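Local coordinates for protein gamma-resorcylate decarboxylase (Polaromonas, PDB 4QRO) that probably catalyses the manganese-dependent, non-oxidative decarboxylation of gamma-resorcylate (2,6-dihydroxybenzoate) to resorcinol, at residues I5-H10 with K213-H218; P62-I67 with N74-R79; L101-Q104 with L108-R111; Q268-A273 with D280-S285. All blocks are in the same frame, centred on the assembly; numbering follows the deposited sequence. Where two conformers were deposited one is given.

Interaction 1: residues I5-H10 with K213-H218; sequences IALEEH and KIILGH. With MN (manganese (II) ion), chain K; 38L (2-nitrobenzene-1,3-diol), chain M.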
loop_
_atom_site.group_PDB
_atom_site.type_symbol
_atom_site.label_atom_id
_atom_site.label_comp_id
_atom_site.label_asym_id
_atom_site.label_seq_id
_atom_site.Cartn_x
_atom_site.Cartn_y
_atom_site.Cartn_z
ATOM N N ILE A 5 17.891 10.649 17.663
ATOM C CA ILE A 5 17.425 9.437 18.288
ATOM C C ILE A 5 16.843 8.568 17.173
ATOM O O ILE A 5 16.118 9.057 16.314
ATOM C CB ILE A 5 16.365 9.736 19.370
ATOM C CG1 ILE A 5 16.963 10.609 20.492
ATOM C CG2 ILE A 5 15.763 8.440 19.893
ATOM C CD1 ILE A 5 15.930 11.211 21.415
ATOM N N ALA A 6 17.202 7.294 17.181
ATOM C CA ALA A 6 16.805 6.353 16.136
ATOM C C ALA A 6 16.181 5.154 16.810
ATOM O O ALA A 6 16.648 4.757 17.889
ATOM C CB ALA A 6 18.008 5.991 15.314
ATOM N N LEU A 7 15.072 4.644 16.276
ATOM C CA LEU A 7 14.331 3.556 16.945
ATOM C C LEU A 7 13.825 2.381 16.110
ATOM O O LEU A 7 12.934 1.666 16.544
ATOM C CB LEU A 7 13.152 4.136 17.757
ATOM C CG LEU A 7 12.087 4.937 17.005
ATOM C CD1 LEU A 7 10.716 4.688 17.601
ATOM C CD2 LEU A 7 12.423 6.428 16.996
ATOM N N GLU A 8 14.335 2.204 14.904
ATOM C CA GLU A 8 14.195 0.932 14.207
ATOM C C GLU A 8 15.599 0.449 13.888
ATOM O O GLU A 8 16.079 0.533 12.758
ATOM C CB GLU A 8 13.328 1.024 12.934
ATOM C CG GLU A 8 12.771 -0.346 12.564
ATOM C CD GLU A 8 11.941 -0.375 11.291
ATOM O OE1 GLU A 8 12.169 -1.287 10.455
ATOM O OE2 GLU A 8 11.017 0.454 11.163
ATOM N N GLU A 9 16.242 -0.077 14.921
ATOM C CA GLU A 9 17.659 -0.330 14.928
ATOM C C GLU A 9 17.809 -1.737 15.535
ATOM O O GLU A 9 17.534 -1.976 16.727
ATOM C CB GLU A 9 18.415 0.741 15.759
ATOM C CG GLU A 9 17.888 2.198 15.678
ATOM C CD GLU A 9 17.846 2.793 14.267
ATOM O OE1 GLU A 9 16.785 3.371 13.867
ATOM O OE2 GLU A 9 18.866 2.703 13.543
ATOM N N HIS A 10 18.178 -2.674 14.684
ATOM C CA HIS A 10 18.026 -4.067 14.990
ATOM C C HIS A 10 19.333 -4.739 15.370
ATOM O O HIS A 10 20.404 -4.343 14.926
ATOM C CB HIS A 10 17.452 -4.810 13.786
ATOM C CG HIS A 10 16.138 -4.288 13.299
ATOM N ND1 HIS A 10 14.970 -4.417 14.022
ATOM C CD2 HIS A 10 15.795 -3.714 12.119
ATOM C CE1 HIS A 10 13.969 -3.902 13.327
ATOM N NE2 HIS A 10 14.441 -3.484 12.164
ATOM N N LYS A 213 -0.329 4.126 21.991
ATOM C CA LYS A 213 0.564 4.681 20.989
ATOM C C LYS A 213 1.177 3.565 20.153
ATOM O O LYS A 213 1.885 2.711 20.687
ATOM C CB LYS A 213 1.638 5.468 21.721
ATOM C CG LYS A 213 1.028 6.595 22.566
ATOM C CD LYS A 213 2.088 7.455 23.231
ATOM C CE LYS A 213 1.521 8.240 24.407
ATOM N NZ LYS A 213 2.597 8.762 25.296
ATOM N N ILE A 214 0.883 3.566 18.848
ATOM C CA ILE A 214 1.408 2.561 17.936
ATOM C C ILE A 214 2.385 3.252 16.979
ATOM O O ILE A 214 2.106 4.343 16.458
ATOM C CB ILE A 214 0.275 1.882 17.127
ATOM C CG1 ILE A 214 -0.894 1.479 18.038
ATOM C CG2 ILE A 214 0.814 0.715 16.293
ATOM C CD1 ILE A 214 -0.588 0.438 19.090
ATOM N N ILE A 215 3.534 2.630 16.761
ATOM C CA ILE A 215 4.547 3.154 15.855
ATOM C C ILE A 215 4.618 2.259 14.623
ATOM O O ILE A 215 4.641 1.022 14.730
ATOM C CB ILE A 215 5.924 3.194 16.515
ATOM C CG1 ILE A 215 5.859 3.985 17.834
ATOM C CG2 ILE A 215 6.944 3.842 15.587
ATOM C CD1 ILE A 215 7.139 3.976 18.612
ATOM N N LEU A 216 4.658 2.893 13.452
ATOM C CA LEU A 216 4.905 2.201 12.182
ATOM C C LEU A 216 6.187 2.709 11.525
ATOM O O LEU A 216 6.447 3.911 11.476
ATOM C CB LEU A 216 3.742 2.396 11.214
ATOM C CG LEU A 216 2.364 1.952 11.673
ATOM C CD1 LEU A 216 1.330 2.364 10.644
ATOM C CD2 LEU A 216 2.324 0.448 11.906
ATOM N N GLY A 217 6.993 1.807 10.989
ATOM C CA GLY A 217 8.150 2.238 10.242
ATOM C C GLY A 217 7.812 2.575 8.803
ATOM O O GLY A 217 6.649 2.519 8.377
ATOM N N HIS A 218 8.854 2.883 8.053
ATOM C CA HIS A 218 8.768 2.931 6.583
ATOM C C HIS A 218 7.762 3.989 6.112
ATOM O O HIS A 218 7.071 3.833 5.105
ATOM C CB HIS A 218 8.495 1.523 6.052
ATOM C CG HIS A 218 9.369 0.475 6.692
ATOM N ND1 HIS A 218 8.907 -0.428 7.627
ATOM C CD2 HIS A 218 10.711 0.273 6.613
ATOM C CE1 HIS A 218 9.918 -1.180 8.056
ATOM N NE2 HIS A 218 11.017 -0.776 7.449
HETATM MN MN MN K . 13.282 -3.139 10.274
HETATM O OAK 38L M . 12.321 -3.397 8.148
HETATM N NAG 38L M . 12.828 -3.756 7.121
HETATM O OAJ 38L M . 12.428 -3.260 6.069
HETATM C CAA 38L M . 13.861 -4.725 7.156
HETATM C CAF 38L M . 14.399 -5.144 5.942
HETATM O OAH 38L M . 14.526 -4.254 4.918
HETATM C CAE 38L M . 14.808 -6.466 5.770
HETATM C CAD 38L M . 14.735 -7.367 6.827
HETATM C CAC 38L M . 14.361 -6.914 8.090
HETATM C CAB 38L M . 13.967 -5.588 8.265
HETATM O OAI 38L M . 13.669 -5.149 9.527
#
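The manganese site at the mouth of the amidohydrolase barrel brings Glu8, from strand 4-11, up against Gly217 and His218, which follow strand 214-216. Glu8 OE1 binds the metal at 2.2 Å and His10 NE2 does the same, while the inhibitor 2-nitrobenzene-1,3-diol chelates it through its phenolic oxygen OAI and its nitro oxygen OAK; His164 and Asp287 complete the sphere. His218 works on the ligand side: NE2 gives OAK a weak hydrogen bond of 3.0 Å, the oxygen lying at the ring's edge. The Glu8 carboxylate and the imidazole stand nearly perpendicular, 80° apart, and OE1 and NE2 are badly angled for a bond of their own. With an alanine in place of His218, the nitro oxygen would probably lose this N-H donor, and Glu221 OE2 would be left without the ND1 it now pairs with. Glu8 CG, anti to the backbone N (chi1 -158°), starts an extended chain whose OE2 lies 3.5 Å from Gly217 CA, where a beta carbon would collide with it; Tyr162 OH and Ser262 OG bond to OE2. Deeper in the barrel, Leu7 CD1 and Ile215 CD1 meet tip to tip at 3.8 Å, and Phe322 packs on both side chains. Strand 52-59 flanks 4-11, and strand 257-260 lies beside 214-216.

Interaction 2: residues P62-I67 with N74-R79; sequences PAVQAI and NETARR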
loop_
_atom_site.group_PDB
_atom_site.type_symbol
_atom_site.label_atom_id
_atom_site.label_comp_id
_atom_site.label_asym_id
_atom_site.label_seq_id
_atom_site.Cartn_x
_atom_site.Cartn_y
_atom_site.Cartn_z
ATOM N N PRO A 62 11.518 -12.543 11.748
ATOM C CA PRO A 62 10.330 -12.453 12.621
ATOM C C PRO A 62 10.637 -12.828 14.067
ATOM O O PRO A 62 9.849 -12.524 14.980
ATOM C CB PRO A 62 9.346 -13.445 11.994
ATOM C CG PRO A 62 10.144 -14.333 11.102
ATOM C CD PRO A 62 11.466 -13.695 10.829
ATOM N N ALA A 63 11.750 -13.527 14.274
ATOM C CA ALA A 63 12.193 -13.938 15.625
ATOM C C ALA A 63 11.060 -14.565 16.449
ATOM O O ALA A 63 10.541 -15.631 16.081
ATOM C CB ALA A 63 12.855 -12.767 16.352
ATOM N N VAL A 64 10.617 -13.906 17.513
ATOM C CA VAL A 64 9.676 -14.525 18.452
ATOM C C VAL A 64 8.323 -14.803 17.809
ATOM O O VAL A 64 7.655 -15.769 18.168
ATOM C CB VAL A 64 9.542 -13.697 19.750
ATOM C CG1 VAL A 64 8.496 -14.279 20.685
ATOM C CG2 VAL A 64 10.896 -13.626 20.453
ATOM N N GLN A 65 7.948 -14.003 16.816
ATOM C CA GLN A 65 6.658 -14.162 16.153
ATOM C C GLN A 65 6.517 -15.421 15.294
ATOM O O GLN A 65 5.388 -15.763 14.849
ATOM C CB GLN A 65 6.358 -12.935 15.306
ATOM C CG GLN A 65 5.845 -11.762 16.128
ATOM C CD GLN A 65 6.858 -11.180 17.083
ATOM O OE1 GLN A 65 7.798 -10.551 16.656
ATOM N NE2 GLN A 65 6.651 -11.371 18.403
ATOM N N ALA A 66 7.652 -16.075 15.025
ATOM C CA ALA A 66 7.678 -17.291 14.227
ATOM C C ALA A 66 7.896 -18.539 15.122
ATOM O O ALA A 66 8.015 -19.631 14.624
ATOM C CB ALA A 66 8.764 -17.199 13.155
ATOM N N ILE A 67 7.924 -18.380 16.434
ATOM C CA ILE A 67 8.114 -19.529 17.315
ATOM C C ILE A 67 6.737 -20.064 17.754
ATOM O O ILE A 67 6.063 -19.501 18.619
ATOM C CB ILE A 67 9.009 -19.161 18.492
ATOM C CG1 ILE A 67 10.401 -18.713 17.974
ATOM C CG2 ILE A 67 9.093 -20.345 19.469
ATOM C CD1 ILE A 67 11.260 -18.121 19.074
ATOM N N ASN A 74 8.145 -17.722 24.728
ATOM C CA ASN A 74 8.352 -17.016 25.972
ATOM C C ASN A 74 9.800 -17.120 26.467
ATOM O O ASN A 74 10.398 -16.122 26.871
ATOM C CB ASN A 74 7.374 -17.534 27.018
ATOM C CG ASN A 74 7.406 -16.725 28.295
ATOM O OD1 ASN A 74 7.207 -15.512 28.291
ATOM N ND2 ASN A 74 7.672 -17.398 29.410
ATOM N N GLU A 75 10.363 -18.323 26.408
ATOM C CA GLU A 75 11.771 -18.559 26.770
ATOM C C GLU A 75 12.767 -17.753 25.915
ATOM O O GLU A 75 13.704 -17.155 26.448
ATOM C CB GLU A 75 12.090 -20.070 26.706
ATOM C CG GLU A 75 11.374 -20.879 27.791
ATOM C CD GLU A 75 11.324 -22.381 27.513
ATOM O OE1 GLU A 75 10.801 -23.111 28.373
ATOM O OE2 GLU A 75 11.791 -22.848 26.449
ATOM N N THR A 76 12.574 -17.758 24.593
ATOM C CA THR A 76 13.400 -16.997 23.686
ATOM C C THR A 76 13.278 -15.484 23.960
ATOM O O THR A 76 14.278 -14.779 24.020
ATOM C CB THR A 76 13.012 -17.292 22.225
ATOM O OG1 THR A 76 13.108 -18.707 21.979
ATOM C CG2 THR A 76 13.911 -16.572 21.256
ATOM N N ALA A 77 12.052 -14.998 24.117
ATOM C CA ALA A 77 11.836 -13.577 24.416
ATOM C C ALA A 77 12.573 -13.156 25.708
ATOM O O ALA A 77 13.233 -12.121 25.765
ATOM C CB ALA A 77 10.340 -13.278 24.514
ATOM N N ARG A 78 12.474 -13.978 26.734
ATOM C CA ARG A 78 13.101 -13.673 28.040
ATOM C C ARG A 78 14.624 -13.619 27.939
ATOM O O ARG A 78 15.254 -12.709 28.482
ATOM C CB ARG A 78 12.642 -14.690 29.080
ATOM C CG ARG A 78 11.197 -14.439 29.521
ATOM C CD ARG A 78 10.661 -15.490 30.479
ATOM N NE ARG A 78 11.529 -15.676 31.633
ATOM C CZ ARG A 78 11.406 -15.082 32.824
ATOM N NH1 ARG A 78 10.414 -14.238 33.096
ATOM N NH2 ARG A 78 12.289 -15.356 33.775
ATOM N N ARG A 79 15.197 -14.580 27.229
ATOM C CA ARG A 79 16.633 -14.599 26.942
ATOM C C ARG A 79 17.067 -13.371 26.137
ATOM O O ARG A 79 18.088 -12.752 26.451
ATOM C CB ARG A 79 17.011 -15.872 26.174
ATOM C CG ARG A 79 17.167 -17.106 27.046
ATOM C CD ARG A 79 17.945 -18.187 26.313
ATOM N NE ARG A 79 17.151 -18.706 25.203
ATOM C CZ ARG A 79 16.249 -19.677 25.311
ATOM N NH1 ARG A 79 16.024 -20.282 26.476
ATOM N NH2 ARG A 79 15.571 -20.057 24.244
#
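Val64 and Ile67 press their methyl groups onto Thr76 and Ala77, joining the loop that leaves barrel strand 52-59 to helix 70-90 of the same beta-alpha-beta unit. Ile67 makes the closer approach: its CD1 comes 3.5 Å from Thr76 OG1 and is almost as near to CB and CG2, so that one methyl sits against the whole fork of the threonine. Val64 CG2 lies beside the helix backbone, 4.1 Å from Ala77 CA and equally far from Ala77 CB; the small alanine lets the valine come up to the main chain itself. In Ile67, CG1 lies anti to the carbonyl carbon (chi1 -61°), which sends CD1 out to the helix.

The next shell fixes the loop. Residues 64-66 form a short 3-10 segment, in which Ile67 N is bonded to Val64 O at 3.1 Å and Gln65 N to Pro62 O, a turn that brings Val64 and Ile67 to the same helix. Pro62, ahead of it, follows a cis peptide bond. Gln65 OE1 takes the backbone N-H of Asn128, tying the loop to the end of strand 125-128.

On the helix, Thr76 OG1 is hydrogen-bonded to Arg72 O, one turn back, and to Glu15 OE1. Glu15 OE1 also forms a salt bridge with Arg79 NH2, and the Arg79 guanidinium lays one face over Glu75 O, which stands 3.7 Å above the plane, over its centre.

Interaction 3: residues L101-Q104 with L108-R111; sequences LPMQ and LAAR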
loop_
_atom_site.group_PDB
_atom_site.type_symbol
_atom_site.label_atom_id
_atom_site.label_comp_id
_atom_site.label_asym_id
_atom_site.label_seq_id
_atom_site.Cartn_x
_atom_site.Cartn_y
_atom_site.Cartn_z
ATOM N N LEU A 101 8.306 -9.794 22.562
ATOM C CA LEU A 101 7.158 -10.353 23.279
ATOM C C LEU A 101 6.572 -11.623 22.651
ATOM O O LEU A 101 6.442 -11.729 21.419
ATOM C CB LEU A 101 6.033 -9.334 23.410
ATOM C CG LEU A 101 6.327 -8.027 24.112
ATOM C CD1 LEU A 101 5.120 -7.117 23.925
ATOM C CD2 LEU A 101 6.653 -8.252 25.596
ATOM N N PRO A 102 6.201 -12.595 23.501
ATOM C CA PRO A 102 5.608 -13.815 23.006
ATOM C C PRO A 102 4.120 -13.608 22.836
ATOM O O PRO A 102 3.336 -14.014 23.686
ATOM C CB PRO A 102 5.918 -14.823 24.131
ATOM C CG PRO A 102 5.889 -13.995 25.374
ATOM C CD PRO A 102 6.477 -12.673 24.958
ATOM N N MET A 103 3.742 -12.965 21.729
ATOM C CA MET A 103 2.359 -12.566 21.503
ATOM C C MET A 103 1.443 -13.761 21.220
ATOM O O MET A 103 0.220 -13.627 21.178
ATOM C CB MET A 103 2.294 -11.550 20.374
ATOM C CG MET A 103 3.027 -10.257 20.693
ATOM S SD MET A 103 2.268 -9.218 21.942
ATOM C CE MET A 103 0.672 -8.852 21.200
ATOM N N GLN A 104 2.046 -14.932 21.043
ATOM C CA GLN A 104 1.319 -16.201 21.023
ATOM C C GLN A 104 0.333 -16.323 22.188
ATOM O O GLN A 104 -0.767 -16.833 22.042
ATOM C CB GLN A 104 2.319 -17.371 21.072
ATOM C CG GLN A 104 3.080 -17.579 19.752
ATOM C CD GLN A 104 4.294 -16.663 19.540
ATOM O OE1 GLN A 104 4.666 -15.878 20.414
ATOM N NE2 GLN A 104 4.914 -16.773 18.373
ATOM N N LEU A 108 1.193 -14.198 28.795
ATOM C CA LEU A 108 2.668 -14.218 28.801
ATOM C C LEU A 108 3.286 -12.918 28.254
ATOM O O LEU A 108 4.244 -12.400 28.817
ATOM C CB LEU A 108 3.205 -15.398 27.982
ATOM C CG LEU A 108 2.847 -16.805 28.490
ATOM C CD1 LEU A 108 3.468 -17.865 27.596
ATOM C CD2 LEU A 108 3.276 -16.984 29.937
ATOM N N ALA A 109 2.736 -12.414 27.143
ATOM C CA ALA A 109 3.202 -11.159 26.522
ATOM C C ALA A 109 3.048 -9.982 27.488
ATOM O O ALA A 109 3.955 -9.159 27.625
ATOM C CB ALA A 109 2.425 -10.879 25.233
ATOM N N ALA A 110 1.904 -9.913 28.168
ATOM C CA ALA A 110 1.616 -8.837 29.112
ATOM C C ALA A 110 2.569 -8.917 30.291
ATOM O O ALA A 110 3.116 -7.887 30.726
ATOM C CB ALA A 110 0.172 -8.895 29.591
ATOM N N ARG A 111 2.806 -10.132 30.776
ATOM C CA ARG A 111 3.747 -10.317 31.911
ATOM C C ARG A 111 5.178 -9.938 31.523
ATOM O O ARG A 111 5.910 -9.299 32.307
ATOM C CB ARG A 111 3.748 -11.768 32.430
ATOM C CG ARG A 111 2.555 -12.189 33.271
ATOM C CD ARG A 111 2.832 -13.559 33.885
ATOM N NE ARG A 111 1.664 -14.439 33.902
ATOM C CZ ARG A 111 0.697 -14.415 34.818
ATOM N NH1 ARG A 111 -0.313 -15.275 34.732
ATOM N NH2 ARG A 111 0.724 -13.539 35.818
#
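Apolar contacts gather around the methyl of Ala109, which Leu101, Pro102 and Met103 approach from the loop. Met103 SD lies 3.7 Å from Ala109 CB. The methionine starts out pointing away from helix 106-118, but the bend at chi2 (-70°) brings its sulfur back over the alanine. Leu101 CB is a looser neighbour, at 4.3 Å from Ala109 CB. The ring of Pro102 lies along the helix backbone: CD is 3.9 Å from Ala109 CA, and CG meets Leu108 CB at 4.0 Å, the two side chains crossing at about a right angle. With only a methyl on Ala109, the alpha carbons of Pro102 and Ala109 come as near as 5.0 Å.

Carbonyl groups make a second set of contacts, all of them van der Waals. Pro102 O rests 3.6 Å from Ala109 CB, while in the reverse sense Leu101 CD2 packs 3.5 Å from Ala109 O.

Hydrogen bonds shape the loop itself. Pro102 is the centre of an inverse gamma turn, closed by a weak bond from Met103 N to Leu101 O. Beyond it Met103 O is bonded to Tyr147 OH, and Asp105 OD1 to the N-H of Leu108 in the first turn of the helix. Phe150 of helix 148-157 packs on Leu101, Met103 and Ala109 alike. The whole is a strand-to-helix connection of a beta/alpha barrel, in which the loop leaving strand 95-97 folds back onto the start of the following helix.

Interaction 4: residues Q268-A273 with D280-S285; sequences QTLIDA and DRILFS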
loop_
_atom_site.group_PDB
_atom_site.type_symbol
_atom_site.label_atom_id
_atom_site.label_comp_id
_atom_site.label_asym_id
_atom_site.label_seq_id
_atom_site.Cartn_x
_atom_site.Cartn_y
_atom_site.Cartn_z
ATOM N N GLN A 268 9.726 13.390 -1.093
ATOM C CA GLN A 268 8.296 13.491 -1.477
ATOM C C GLN A 268 7.381 12.741 -0.504
ATOM O O GLN A 268 6.296 13.212 -0.148
ATOM C CB GLN A 268 8.073 12.957 -2.896
ATOM C CG GLN A 268 8.709 13.785 -3.988
ATOM C CD GLN A 268 10.076 13.296 -4.405
ATOM O OE1 GLN A 268 10.926 12.948 -3.569
ATOM N NE2 GLN A 268 10.322 13.315 -5.705
ATOM N N THR A 269 7.809 11.549 -0.100
ATOM C CA THR A 269 7.027 10.693 0.808
ATOM C C THR A 269 6.942 11.313 2.193
ATOM O O THR A 269 5.873 11.319 2.790
ATOM C CB THR A 269 7.675 9.305 0.878
ATOM O OG1 THR A 269 7.750 8.795 -0.457
ATOM C CG2 THR A 269 6.925 8.323 1.725
ATOM N N LEU A 270 8.067 11.791 2.713
ATOM C CA LEU A 270 8.079 12.554 3.963
ATOM C C LEU A 270 7.124 13.756 3.931
ATOM O O LEU A 270 6.367 13.964 4.869
ATOM C CB LEU A 270 9.500 13.057 4.278
ATOM C CG LEU A 270 9.610 13.944 5.533
ATOM C CD1 LEU A 270 9.147 13.172 6.771
ATOM C CD2 LEU A 270 11.035 14.468 5.707
ATOM N N ILE A 271 7.158 14.535 2.846
ATOM C CA ILE A 271 6.308 15.724 2.726
ATOM C C ILE A 271 4.847 15.320 2.705
ATOM O O ILE A 271 4.030 15.960 3.377
ATOM C CB ILE A 271 6.656 16.581 1.488
ATOM C CG1 ILE A 271 8.048 17.239 1.656
ATOM C CG2 ILE A 271 5.607 17.673 1.226
ATOM C CD1 ILE A 271 8.534 17.877 0.368
ATOM N N ASP A 272 4.508 14.253 1.983
ATOM C CA ASP A 272 3.124 13.767 1.998
ATOM C C ASP A 272 2.722 13.396 3.423
ATOM O O ASP A 272 1.644 13.756 3.889
ATOM C CB ASP A 272 2.954 12.560 1.092
ATOM C CG ASP A 272 1.511 12.126 0.969
ATOM O OD1 ASP A 272 0.618 12.972 0.759
ATOM O OD2 ASP A 272 1.246 10.943 1.127
ATOM N N ALA A 273 3.581 12.667 4.122
ATOM C CA ALA A 273 3.220 12.271 5.485
ATOM C C ALA A 273 3.083 13.491 6.380
ATOM O O ALA A 273 2.159 13.518 7.191
ATOM C CB ALA A 273 4.198 11.254 6.069
ATOM N N ASP A 280 4.857 16.398 13.963
ATOM C CA ASP A 280 4.881 16.012 15.397
ATOM C C ASP A 280 4.787 14.511 15.614
ATOM O O ASP A 280 5.115 14.039 16.696
ATOM C CB ASP A 280 3.700 16.639 16.169
ATOM C CG ASP A 280 3.843 18.143 16.370
ATOM O OD1 ASP A 280 4.930 18.674 16.168
ATOM O OD2 ASP A 280 2.849 18.798 16.731
ATOM N N ARG A 281 4.324 13.769 14.604
ATOM C CA ARG A 281 4.134 12.307 14.702
ATOM C C ARG A 281 5.070 11.519 13.797
ATOM O O ARG A 281 4.847 10.332 13.544
ATOM C CB ARG A 281 2.676 11.935 14.417
ATOM C CG ARG A 281 1.749 12.468 15.491
ATOM C CD ARG A 281 0.307 12.035 15.352
ATOM N NE ARG A 281 -0.422 12.405 16.553
ATOM C CZ ARG A 281 -0.701 11.568 17.543
ATOM N NH1 ARG A 281 -0.357 10.284 17.458
ATOM N NH2 ARG A 281 -1.362 12.011 18.602
ATOM N N ILE A 282 6.141 12.168 13.346
ATOM C CA ILE A 282 7.151 11.551 12.507
ATOM C C ILE A 282 8.491 11.507 13.259
ATOM O O ILE A 282 8.910 12.494 13.842
ATOM C CB ILE A 282 7.256 12.280 11.153
ATOM C CG1 ILE A 282 5.882 12.200 10.464
ATOM C CG2 ILE A 282 8.272 11.590 10.262
ATOM C CD1 ILE A 282 5.767 13.010 9.191
ATOM N N LEU A 283 9.109 10.324 13.266
ATOM C CA LEU A 283 10.328 10.070 13.984
ATOM C C LEU A 283 11.436 9.595 13.042
ATOM O O LEU A 283 11.205 8.736 12.205
ATOM C CB LEU A 283 10.082 8.982 15.035
ATOM C CG LEU A 283 8.795 9.082 15.881
ATOM C CD1 LEU A 283 8.658 7.936 16.880
ATOM C CD2 LEU A 283 8.769 10.374 16.629
ATOM N N PHE A 284 12.646 10.126 13.230
ATOM C CA PHE A 284 13.817 9.620 12.534
ATOM C C PHE A 284 14.073 8.172 12.940
ATOM O O PHE A 284 13.869 7.801 14.084
ATOM C CB PHE A 284 15.045 10.503 12.807
ATOM C CG PHE A 284 16.323 9.995 12.163
ATOM C CD1 PHE A 284 16.533 10.089 10.799
ATOM C CD2 PHE A 284 17.301 9.389 12.932
ATOM C CE1 PHE A 284 17.715 9.640 10.234
ATOM C CE2 PHE A 284 18.462 8.927 12.376
ATOM C CZ PHE A 284 18.671 9.033 11.018
ATOM N N SER A 285 14.438 7.342 11.967
ATOM C CA SER A 285 14.964 5.997 12.233
ATOM C C SER A 285 15.670 5.554 10.977
ATOM O O SER A 285 15.498 6.171 9.930
ATOM C CB SER A 285 13.857 5.013 12.603
ATOM O OG SER A 285 13.401 5.271 13.933
#
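Ser285 OG is gripped twice: it donates to Phe284 O at 2.6 Å, and it accepts the backbone N-H of Leu7 from strand 4-11. The first bond doubles back within the chain, reaching the carbonyl from the flank at a C=O...donor angle of 106° and 25° off its plane. This hydroxyl thus ties the end of strand 282-283 to the first barrel strand.

Three residues before Ser285, Ile282 makes the contact with helix 267-276, which is wholly apolar. Its two branches part company: CG2 meets Leu270 CD1 at 3.9 Å, and CD1 rests at the same distance from Ala273 CB. Leu270 gets there because its CG stands anti to the backbone N (chi1 177°), swinging a methyl across to the strand, whereas Ala273, a turn later, already faces it. Ile313 of helix 307-321 also packs on Ile282.

The helix is covered in turn by the second subunit, whose Tyr225 packs on Asp272 and Ala273 and offers its carbonyl oxygen to Thr269 OG1. Strand 257-260, helix 267-276 and strand 282-283 form a beta-alpha-beta crossover, its two strands parallel neighbours, the repeating element of the amidohydrolase beta/alpha barrel.

Overall arrangement
Interaction 1 closes a long loop holding interactions 2 and 3 in turn; interaction 4 follows. Interactions 2 and 3 are neighbours, their centres 9 Å apart, linked by a hydrogen bond from Gln104 NE2 to Val64 O. Both lie where loops from strands 52-59 and 95-97 turn into helices, their centres about 19 and 20 Å from that of interaction 1, which holds the metal site. Interaction 4 lies on the other side of the chain's centre, about 30 Å from them, but touches interaction 1 through Ser285. The barrel core thus carries the bound manganese, probably the catalytic metal, while the outer contacts join loops or a strand to helices, that of interaction 4 reaching the second subunit.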